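Local coordinates for uracil-DNA glycosylase (Sulfolobus tokodaii str. 7, PDB 4ZBY), which belongs to the uracil-DNA glycosylase superfamily and carries an iron-sulfur cluster, with uracil bound in a separate pocket, at residues 5-10 and 106-111; 44-49 and 85-90; 141-146 and 159-164. All coordinates share one frame; numbering follows the deposited sequence. Where two conformers were deposited one is given.

Contact 1 of 3, residues 5-10 and 106-111; sequences EKIKEE and LDRQID
I7 and R108 lie antiparallel alongside one another where helix 4-12 packs nearly antiparallel against helix 96-113 of the alpha/beta glycosylase fold. The short segments 5-10 and 106-111 cross at -163°, and their axes come no closer than 10.3 Å, a separation bridged by side chains. The tight part centres on buried I7. Its CD1 reaches across to R108 CB at 3.6 Å, while CG2, turned the other way, rests on the side chain of Q109 near CG and NE2. The outer half of R108 then folds back over the same isoleucine: the bend at chi3 (56°) lays one face of the guanidinium on I7 CG1, which lies 3.5 Å from R108 NH2. Beside I7 the amide of Q109 is held from outside, NE2 by P28 O and OE1 by K85 NZ, so its polar end is satisfied in the interior.

Toward solvent the packing thins. K6 runs extended past the guanidinium edge, touching it with methylenes only, CD standing 4.0 Å from R108 NH2; its ammonium turns to M1 O. E10 comes in across the end of R108 and takes an end-on, two-nitrogen salt bridge, while D2 binds NE; E10 and D2 together hold NH1, NH2 and NE and would fix the rotation of the guanidinium. The E10 oxygens lie close to the guanidinium plane, yet the carboxylate is turned 50° from it, and both nitrogens come from above the carboxylate plane: R108 NH1 meets E10 OE1 at 3.0 Å, and R108 NH2 meets E10 OE2 at 3.1 Å.

Contact 2 of 3, residues 44-49 and 85-90; sequences PGENED and KCRPPN. With SF4 (iron/sulfur cluster), chain B; URA (uracil), chain C.
R87 reaches from the cluster-binding loop along the start of helix 46-51, its CG anti to the backbone N (chi1 -175°) and the chain extended as far as NE. CB touches P44 O and D49 CB. The next carbon, CG, is 3.4 Å from P44 O, and CD has G45 O and D49 CB on one side of it. NE then comes alongside the backbone of G45 and E46. At the tip the guanidinium lies with one face on E46: CA sits 3.5 Å from R87 CZ, over the centre of the group, and E46 CB is 3.3 Å from R87 NH1. The E46 side chain runs beside R87 in the same direction, its carboxylate plane only 9° from the guanidinium. Because these nearly parallel planes lie at different levels, E46 OE1 is out of the guanidinium plane, 4.1 Å from R87 NH1, where no N-H points at it and any attraction is probably by charge alone; E46 OE2 forms its salt bridge with K50.

In this iron-sulfur member of the uracil-DNA glycosylase superfamily, the two segments separate the cluster from the uracil pocket. C86 SG binds iron FE3 at 2.3 Å; on the other segment G45 is the helix N-cap, and E48 CD stands 3.3 Å from uracil C5. Between these sites P44 wedges its ring against the loop backbone, CG 3.5 Å from K85 O and CD near C86 O. A water accepts from R87 N at 2.9 Å and donates to D49 OD1, an oxygen also bound by T24 N.

Contact 3 of 3, residues 141-146 and 159-164; sequences TKVRGK and VFPTYH. With URA (uracil), chain C.
R144 CG is placed between its backbone N and carbonyl carbon (chi1 61°), the bend at chi2 brings CD over the Y163 ring, and chi3 then turns the guanidinium onward. Y163 meets it with CG anti to its own carbonyl carbon. The result is a CH-pi contact: R144 CD lies 3.6 Å from the Y163 ring centroid, 16° off the normal. The guanidinium beyond is tilted 45° to the ring and continues to D181 on helix 172-190. A water in its plane accepts from R144 NH1 at 2.9 Å, donates to T141 O, and lies 2.6 Å from Y163 OH. T141 OG1 adds a looser touch at the ring edge.

Further along the segment, the turn leaving helix 140-143 joins strand 155-162 of the central mixed sheet. G145 N donates to P161 O at 3.1 Å, and the positive phi of G145 takes the chain round toward K146. The F160 ring lies against this turn, with CZ 3.4 Å from G145 C and K146 N over one face. P161 CD presses on K146 O at 3.3 Å, and that oxygen is buried without a polar partner.

At the end of the segment, H164 NE2 donates to uracil O2 at 2.8 Å, and ND1 is held by A166 N. Gripped at both ring nitrogens, the imidazole would be fixed in rotation, with NE2 directed at the uracil.

Contacts 2 and 3 supply the uracil pocket from different parts of the chain, contact 2 with G45 and E48 and contact 3 with H164, while N82, E42 and F55 complete the hydrogen bonding to the ligand. Their centres are 23 Å apart, and their nearest atoms remain about 8 Å from each other. Contact 1 joins contact 2 directly through Q109 OE1 and K85 NZ, 3.0 Å apart in a probable hydrogen bond, linking the helix pair to the residue preceding cluster ligand C86. The E10 side chain is itself about 8 Å from the cluster. Contacts 1 and 3, with centres 25 Å apart, lie on opposite sides of the chain's centre.

Contact 1 of 3, residues 5-10 and 106-111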
loop_
_atom_site.group_PDB
_atom_site.type_symbol
_atom_site.label_atom_id
_atom_site.label_comp_id
_atom_site.label_asym_id
_atom_site.label_seq_id
_atom_site.Cartn_x
_atom_site.Cartn_y
_atom_site.Cartn_z
ATOM N N GLU A 5 -1.282 12.807 11.369
ATOM C CA GLU A 5 -0.413 12.981 12.517
ATOM C C GLU A 5 -0.864 12.148 13.703
ATOM O O GLU A 5 -0.037 11.540 14.380
ATOM C CB GLU A 5 -0.350 14.466 12.912
ATOM C CG GLU A 5 0.337 15.348 11.866
ATOM C CD GLU A 5 -0.635 16.093 10.930
ATOM O OE1 GLU A 5 -1.618 15.480 10.450
ATOM O OE2 GLU A 5 -0.409 17.306 10.671
ATOM N N LYS A 6 -2.169 12.129 13.956
ATOM C CA LYS A 6 -2.732 11.394 15.083
ATOM C C LYS A 6 -2.550 9.901 14.860
ATOM O O LYS A 6 -2.151 9.157 15.759
ATOM C CB LYS A 6 -4.213 11.737 15.256
ATOM C CG LYS A 6 -4.943 11.060 16.402
ATOM C CD LYS A 6 -6.407 11.517 16.391
ATOM C CE LYS A 6 -7.196 11.071 17.606
ATOM N NZ LYS A 6 -8.512 11.789 17.672
ATOM N N ILE A 7 -2.847 9.474 13.645
ATOM C CA ILE A 7 -2.682 8.071 13.281
ATOM C C ILE A 7 -1.225 7.636 13.455
ATOM O O ILE A 7 -0.937 6.556 14.017
ATOM C CB ILE A 7 -3.153 7.847 11.841
ATOM C CG1 ILE A 7 -4.644 8.159 11.729
ATOM C CG2 ILE A 7 -2.803 6.402 11.392
ATOM C CD1 ILE A 7 -5.108 8.329 10.291
ATOM N N LYS A 8 -0.295 8.460 12.984
ATOM C CA LYS A 8 1.124 8.153 13.135
ATOM C C LYS A 8 1.523 7.953 14.606
ATOM O O LYS A 8 2.215 6.982 14.957
ATOM C CB LYS A 8 1.983 9.256 12.495
ATOM C CG LYS A 8 3.465 9.101 12.767
ATOM C CD LYS A 8 4.293 9.671 11.633
ATOM C CE LYS A 8 5.714 9.994 12.088
ATOM N NZ LYS A 8 6.573 10.359 10.912
ATOM N N GLU A 9 1.075 8.857 15.476
ATOM C CA GLU A 9 1.365 8.749 16.898
ATOM C C GLU A 9 0.824 7.477 17.511
ATOM O O GLU A 9 1.495 6.835 18.318
ATOM C CB GLU A 9 0.786 9.942 17.636
ATOM C CG GLU A 9 1.540 11.201 17.311
ATOM C CD GLU A 9 3.039 10.992 17.439
ATOM O OE1 GLU A 9 3.511 10.779 18.585
ATOM O OE2 GLU A 9 3.737 11.010 16.394
ATOM N N GLU A 10 -0.399 7.127 17.130
ATOM C CA GLU A 10 -1.054 5.939 17.660
ATOM C C GLU A 10 -0.329 4.691 17.223
ATOM O O GLU A 10 -0.121 3.800 18.036
ATOM C CB GLU A 10 -2.509 5.868 17.207
ATOM C CG GLU A 10 -3.380 6.966 17.808
ATOM C CD GLU A 10 -4.831 6.815 17.423
ATOM O OE1 GLU A 10 -5.231 5.678 17.088
ATOM O OE2 GLU A 10 -5.576 7.836 17.455
ATOM N N LEU A 106 -5.396 2.011 8.340
ATOM C CA LEU A 106 -5.427 2.253 6.890
ATOM C C LEU A 106 -6.754 2.917 6.437
ATOM O O LEU A 106 -6.740 3.850 5.639
ATOM C CB LEU A 106 -5.216 0.937 6.147
ATOM C CG LEU A 106 -5.294 1.010 4.618
ATOM C CD1 LEU A 106 -4.212 1.917 4.102
ATOM C CD2 LEU A 106 -5.159 -0.386 4.014
ATOM N N ASP A 107 -7.872 2.410 6.942
ATOM C CA ASP A 107 -9.192 3.003 6.697
ATOM C C ASP A 107 -9.144 4.494 7.008
ATOM O O ASP A 107 -9.636 5.322 6.240
ATOM C CB ASP A 107 -10.279 2.368 7.560
ATOM C CG ASP A 107 -10.532 0.918 7.238
ATOM O OD1 ASP A 107 -10.123 0.443 6.163
ATOM O OD2 ASP A 107 -11.171 0.257 8.070
ATOM N N ARG A 108 -8.557 4.826 8.154
ATOM C CA ARG A 108 -8.502 6.219 8.591
ATOM C C ARG A 108 -7.599 7.041 7.693
ATOM O O ARG A 108 -7.882 8.221 7.426
ATOM C CB ARG A 108 -8.032 6.300 10.042
ATOM C CG ARG A 108 -9.082 5.777 11.014
ATOM C CD ARG A 108 -8.528 5.580 12.424
ATOM N NE ARG A 108 -7.932 6.792 12.984
ATOM C CZ ARG A 108 -7.251 6.808 14.123
ATOM N NH1 ARG A 108 -7.091 5.674 14.797
ATOM N NH2 ARG A 108 -6.729 7.938 14.585
ATOM N N GLN A 109 -6.528 6.423 7.207
ATOM C CA GLN A 109 -5.583 7.125 6.342
ATOM C C GLN A 109 -6.237 7.409 4.989
ATOM O O GLN A 109 -6.101 8.520 4.426
ATOM C CB GLN A 109 -4.275 6.317 6.176
ATOM C CG GLN A 109 -3.475 6.270 7.454
ATOM C CD GLN A 109 -2.292 5.314 7.384
ATOM O OE1 GLN A 109 -2.419 4.211 6.853
ATOM N NE2 GLN A 109 -1.133 5.745 7.893
ATOM N N ILE A 110 -6.938 6.408 4.465
ATOM C CA ILE A 110 -7.690 6.603 3.227
ATOM C C ILE A 110 -8.761 7.683 3.399
ATOM O O ILE A 110 -8.931 8.529 2.515
ATOM C CB ILE A 110 -8.334 5.288 2.753
ATOM C CG1 ILE A 110 -7.263 4.266 2.415
ATOM C CG2 ILE A 110 -9.256 5.533 1.542
ATOM C CD1 ILE A 110 -7.833 2.877 2.184
ATOM N N ASP A 111 -9.461 7.673 4.535
ATOM C CA ASP A 111 -10.523 8.649 4.804
ATOM C C ASP A 111 -10.028 10.072 4.722
ATOM O O ASP A 111 -10.762 10.984 4.294
ATOM C CB ASP A 111 -11.121 8.420 6.198
ATOM C CG ASP A 111 -12.122 7.312 6.210
ATOM O OD1 ASP A 111 -12.383 6.780 5.118
ATOM O OD2 ASP A 111 -12.662 6.981 7.298
#

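Contact 2 of 3, residues 44-49 and 85-90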
loop_
_atom_site.group_PDB
_atom_site.type_symbol
_atom_site.label_atom_id
_atom_site.label_comp_id
_atom_site.label_asym_id
_atom_site.label_seq_id
_atom_site.Cartn_x
_atom_site.Cartn_y
_atom_site.Cartn_z
ATOM N N PRO A 44 5.541 -4.376 6.886
ATOM C CA PRO A 44 6.974 -4.086 6.918
ATOM C C PRO A 44 7.830 -5.333 6.848
ATOM O O PRO A 44 7.503 -6.361 7.456
ATOM C CB PRO A 44 7.176 -3.412 8.290
ATOM C CG PRO A 44 5.864 -2.927 8.690
ATOM C CD PRO A 44 4.819 -3.766 8.021
ATOM N N GLY A 45 8.950 -5.241 6.143
ATOM C CA GLY A 45 9.963 -6.261 6.291
ATOM C C GLY A 45 11.048 -5.835 7.264
ATOM O O GLY A 45 10.860 -4.937 8.089
ATOM N N GLU A 46 12.203 -6.486 7.155
ATOM C CA GLU A 46 13.292 -6.272 8.094
ATOM C C GLU A 46 13.818 -4.834 8.092
ATOM O O GLU A 46 14.026 -4.240 9.156
ATOM C CB GLU A 46 14.446 -7.245 7.778
ATOM C CG GLU A 46 15.608 -7.161 8.736
ATOM C CD GLU A 46 16.712 -8.158 8.408
ATOM O OE1 GLU A 46 16.607 -8.862 7.383
ATOM O OE2 GLU A 46 17.686 -8.234 9.187
ATOM N N ASN A 47 14.101 -4.285 6.914
ATOM C CA ASN A 47 14.670 -2.942 6.857
ATOM C C ASN A 47 13.650 -1.894 7.253
ATOM O O ASN A 47 13.990 -0.875 7.863
ATOM C CB ASN A 47 15.217 -2.645 5.461
ATOM C CG ASN A 47 16.370 -3.552 5.093
ATOM O OD1 ASN A 47 16.339 -4.235 4.068
ATOM N ND2 ASN A 47 17.388 -3.582 5.943
ATOM N N GLU A 48 12.398 -2.146 6.915
ATOM C CA GLU A 48 11.315 -1.242 7.302
ATOM C C GLU A 48 11.194 -1.153 8.819
ATOM O O GLU A 48 11.034 -0.085 9.383
ATOM C CB GLU A 48 9.989 -1.717 6.692
ATOM C CG GLU A 48 9.914 -1.518 5.179
ATOM C CD GLU A 48 10.763 -2.499 4.402
ATOM O OE1 GLU A 48 11.057 -3.627 4.904
ATOM O OE2 GLU A 48 11.160 -2.141 3.275
ATOM N N ASP A 49 11.258 -2.305 9.472
ATOM C CA ASP A 49 11.212 -2.401 10.924
ATOM C C ASP A 49 12.371 -1.637 11.556
ATOM O O ASP A 49 12.197 -0.890 12.523
ATOM C CB ASP A 49 11.249 -3.893 11.320
ATOM C CG ASP A 49 11.302 -4.123 12.821
ATOM O OD1 ASP A 49 10.431 -3.627 13.545
ATOM O OD2 ASP A 49 12.218 -4.839 13.276
ATOM N N LYS A 85 0.998 -2.709 10.009
ATOM C CA LYS A 85 2.064 -1.735 10.177
ATOM C C LYS A 85 3.242 -2.161 11.070
ATOM O O LYS A 85 4.192 -1.384 11.285
ATOM C CB LYS A 85 1.432 -0.420 10.643
ATOM C CG LYS A 85 0.564 0.177 9.503
ATOM C CD LYS A 85 -0.449 1.151 10.036
ATOM C CE LYS A 85 -0.873 2.136 8.971
ATOM N NZ LYS A 85 -1.570 1.538 7.789
ATOM N N CYS A 86 3.232 -3.411 11.531
ATOM C CA CYS A 86 4.395 -3.981 12.204
ATOM C C CYS A 86 4.855 -5.238 11.489
ATOM O O CYS A 86 4.060 -5.924 10.872
ATOM C CB CYS A 86 4.091 -4.311 13.658
ATOM S SG CYS A 86 3.691 -2.785 14.566
ATOM N N ARG A 87 6.155 -5.491 11.556
ATOM C CA ARG A 87 6.766 -6.679 10.929
ATOM C C ARG A 87 6.356 -7.980 11.600
ATOM O O ARG A 87 6.645 -8.197 12.765
ATOM C CB ARG A 87 8.293 -6.563 10.975
ATOM C CG ARG A 87 9.040 -7.674 10.249
ATOM C CD ARG A 87 10.480 -7.751 10.729
ATOM N NE ARG A 87 11.268 -8.646 9.891
ATOM C CZ ARG A 87 12.521 -9.009 10.153
ATOM N NH1 ARG A 87 13.157 -9.826 9.328
ATOM N NH2 ARG A 87 13.139 -8.553 11.235
ATOM N N PRO A 88 5.710 -8.875 10.851
ATOM C CA PRO A 88 5.419 -10.172 11.460
ATOM C C PRO A 88 6.708 -10.942 11.653
ATOM O O PRO A 88 7.642 -10.759 10.879
ATOM C CB PRO A 88 4.499 -10.849 10.438
ATOM C CG PRO A 88 3.889 -9.699 9.666
ATOM C CD PRO A 88 4.993 -8.669 9.580
ATOM N N PRO A 89 6.768 -11.770 12.698
ATOM C CA PRO A 89 7.948 -12.583 12.985
ATOM C C PRO A 89 8.236 -13.598 11.897
ATOM O O PRO A 89 7.318 -14.033 11.197
ATOM C CB PRO A 89 7.564 -13.301 14.286
ATOM C CG PRO A 89 6.062 -13.391 14.203
ATOM C CD PRO A 89 5.673 -12.049 13.646
ATOM N N ASN A 90 9.503 -13.970 11.760
ATOM C CA ASN A 90 9.846 -15.224 11.071
ATOM C C ASN A 90 9.558 -15.196 9.569
ATOM O O ASN A 90 9.414 -16.262 8.968
ATOM C CB ASN A 90 9.073 -16.423 11.682
ATOM C CG ASN A 90 9.298 -16.599 13.170
ATOM O OD1 ASN A 90 10.405 -16.390 13.672
ATOM N ND2 ASN A 90 8.253 -17.059 13.886
HETATM FE FE1 SF4 B . -0.649 -4.557 15.456
HETATM FE FE2 SF4 B . -0.807 -2.006 16.220
HETATM FE FE3 SF4 B . 1.399 -2.882 14.943
HETATM FE FE4 SF4 B . -0.899 -2.618 13.620
HETATM S S1 SF4 B . 0.337 -0.942 14.531
HETATM S S2 SF4 B . 0.514 -4.359 13.488
HETATM S S3 SF4 B . -2.421 -3.199 15.221
HETATM S S4 SF4 B . 0.624 -3.573 17.007
HETATM N N1 URA C . 6.868 -5.239 1.823
HETATM C C2 URA C . 5.696 -4.594 2.012
HETATM O O2 URA C . 4.612 -5.113 1.820
HETATM N N3 URA C . 5.771 -3.399 2.611
HETATM C C4 URA C . 6.895 -2.783 3.035
HETATM O O4 URA C . 6.822 -1.658 3.499
HETATM C C5 URA C . 8.099 -3.480 2.810
HETATM C C6 URA C . 8.070 -4.690 2.202
HETATM O O HOH W 1 7.923 -3.370 12.430
#

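Contact 3 of 3, residues 141-146 and 159-164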
loop_
_atom_site.group_PDB
_atom_site.type_symbol
_atom_site.label_atom_id
_atom_site.label_comp_id
_atom_site.label_asym_id
_atom_site.label_seq_id
_atom_site.Cartn_x
_atom_site.Cartn_y
_atom_site.Cartn_z
ATOM N N THR A 141 -3.477 -12.891 -9.234
ATOM C CA THR A 141 -3.140 -13.145 -10.634
ATOM C C THR A 141 -4.326 -12.777 -11.519
ATOM O O THR A 141 -4.177 -12.175 -12.600
ATOM C CB THR A 141 -2.729 -14.614 -10.857
ATOM O OG1 THR A 141 -1.517 -14.879 -10.139
ATOM C CG2 THR A 141 -2.486 -14.897 -12.326
ATOM N N LYS A 142 -5.518 -13.084 -11.030
ATOM C CA LYS A 142 -6.721 -12.939 -11.854
ATOM C C LYS A 142 -7.235 -11.509 -11.867
ATOM O O LYS A 142 -7.963 -11.113 -12.792
ATOM C CB LYS A 142 -7.818 -13.874 -11.354
ATOM C CG LYS A 142 -7.635 -15.300 -11.829
ATOM C CD LYS A 142 -8.637 -16.233 -11.184
ATOM C CE LYS A 142 -8.474 -17.639 -11.711
ATOM N NZ LYS A 142 -9.476 -18.546 -11.123
ATOM N N VAL A 143 -6.872 -10.729 -10.854
ATOM C CA VAL A 143 -7.469 -9.409 -10.733
ATOM C C VAL A 143 -6.506 -8.268 -11.007
ATOM O O VAL A 143 -6.949 -7.142 -11.193
ATOM C CB VAL A 143 -8.113 -9.182 -9.338
ATOM C CG1 VAL A 143 -9.062 -10.341 -8.974
ATOM C CG2 VAL A 143 -7.042 -8.916 -8.249
ATOM N N ARG A 144 -5.200 -8.532 -11.025
ATOM C CA ARG A 144 -4.245 -7.438 -11.249
ATOM C C ARG A 144 -4.310 -6.906 -12.675
ATOM O O ARG A 144 -4.828 -7.588 -13.605
ATOM C CB ARG A 144 -2.809 -7.887 -10.938
ATOM C CG ARG A 144 -2.313 -9.055 -11.823
ATOM C CD ARG A 144 -0.925 -8.760 -12.421
ATOM N NE ARG A 144 -0.977 -7.746 -13.472
ATOM C CZ ARG A 144 -1.233 -7.996 -14.752
ATOM N NH1 ARG A 144 -1.499 -9.233 -15.164
ATOM N NH2 ARG A 144 -1.252 -7.000 -15.631
ATOM N N GLY A 145 -3.810 -5.675 -12.830
ATOM C CA GLY A 145 -3.517 -5.105 -14.131
ATOM C C GLY A 145 -4.680 -4.360 -14.752
ATOM O O GLY A 145 -4.659 -4.024 -15.933
ATOM N N LYS A 146 -5.711 -4.103 -13.968
ATOM C CA LYS A 146 -6.745 -3.216 -14.457
ATOM C C LYS A 146 -7.329 -2.412 -13.314
ATOM O O LYS A 146 -7.050 -2.669 -12.134
ATOM C CB LYS A 146 -7.827 -3.996 -15.204
ATOM C CG LYS A 146 -8.767 -4.800 -14.350
ATOM C CD LYS A 146 -9.954 -5.220 -15.208
ATOM C CE LYS A 146 -10.918 -6.109 -14.457
ATOM N NZ LYS A 146 -11.947 -6.683 -15.381
ATOM N N VAL A 159 -9.003 1.891 -7.940
ATOM C CA VAL A 159 -8.150 0.903 -7.295
ATOM C C VAL A 159 -7.453 0.079 -8.364
ATOM O O VAL A 159 -8.089 -0.455 -9.274
ATOM C CB VAL A 159 -8.945 -0.029 -6.345
ATOM C CG1 VAL A 159 -8.038 -1.160 -5.804
ATOM C CG2 VAL A 159 -9.544 0.769 -5.197
ATOM N N PHE A 160 -6.138 -0.011 -8.262
ATOM C CA PHE A 160 -5.363 -0.718 -9.266
ATOM C C PHE A 160 -4.440 -1.739 -8.625
ATOM O O PHE A 160 -3.405 -1.380 -8.073
ATOM C CB PHE A 160 -4.545 0.281 -10.102
ATOM C CG PHE A 160 -4.096 -0.265 -11.405
ATOM C CD1 PHE A 160 -4.678 0.174 -12.581
ATOM C CD2 PHE A 160 -3.112 -1.253 -11.471
ATOM C CE1 PHE A 160 -4.287 -0.368 -13.809
ATOM C CE2 PHE A 160 -2.713 -1.795 -12.701
ATOM C CZ PHE A 160 -3.286 -1.335 -13.858
ATOM N N PRO A 161 -4.814 -3.028 -8.698
ATOM C CA PRO A 161 -3.964 -4.029 -8.069
ATOM C C PRO A 161 -2.772 -4.396 -8.943
ATOM O O PRO A 161 -2.932 -4.492 -10.145
ATOM C CB PRO A 161 -4.898 -5.247 -7.916
ATOM C CG PRO A 161 -6.285 -4.717 -8.161
ATOM C CD PRO A 161 -6.113 -3.578 -9.120
ATOM N N THR A 162 -1.609 -4.602 -8.342
ATOM C CA THR A 162 -0.446 -5.135 -9.046
ATOM C C THR A 162 0.218 -6.250 -8.239
ATOM O O THR A 162 -0.151 -6.512 -7.094
ATOM C CB THR A 162 0.607 -4.052 -9.305
ATOM O OG1 THR A 162 1.333 -3.792 -8.093
ATOM C CG2 THR A 162 -0.045 -2.745 -9.784
ATOM N N TYR A 163 1.209 -6.907 -8.834
ATOM C CA TYR A 163 2.019 -7.848 -8.077
ATOM C C TYR A 163 2.833 -7.045 -7.088
ATOM O O TYR A 163 3.027 -5.849 -7.258
ATOM C CB TYR A 163 2.924 -8.669 -8.992
ATOM C CG TYR A 163 2.199 -9.699 -9.828
ATOM C CD1 TYR A 163 1.182 -10.483 -9.284
ATOM C CD2 TYR A 163 2.542 -9.903 -11.156
ATOM C CE1 TYR A 163 0.521 -11.430 -10.047
ATOM C CE2 TYR A 163 1.890 -10.858 -11.926
ATOM C CZ TYR A 163 0.879 -11.612 -11.368
ATOM O OH TYR A 163 0.221 -12.554 -12.130
ATOM N N HIS A 164 3.283 -7.689 -6.027
ATOM C CA HIS A 164 4.108 -7.010 -5.065
ATOM C C HIS A 164 5.502 -6.842 -5.648
ATOM O O HIS A 164 5.988 -7.724 -6.344
ATOM C CB HIS A 164 4.146 -7.828 -3.782
ATOM C CG HIS A 164 4.771 -7.117 -2.639
ATOM N ND1 HIS A 164 6.136 -6.972 -2.512
ATOM C CD2 HIS A 164 4.220 -6.526 -1.553
ATOM C CE1 HIS A 164 6.401 -6.316 -1.395
ATOM N NE2 HIS A 164 5.255 -6.037 -0.795
HETATM N N1 URA C . 6.868 -5.239 1.823
HETATM C C2 URA C . 5.696 -4.594 2.012
HETATM O O2 URA C . 4.612 -5.113 1.820
HETATM N N3 URA C . 5.771 -3.399 2.611
HETATM C C4 URA C . 6.895 -2.783 3.035
HETATM O O4 URA C . 6.822 -1.658 3.499
HETATM C C5 URA C . 8.099 -3.480 2.810
HETATM C C6 URA C . 8.070 -4.690 2.202
HETATM O O HOH W 2 -1.588 -11.855 -13.879
#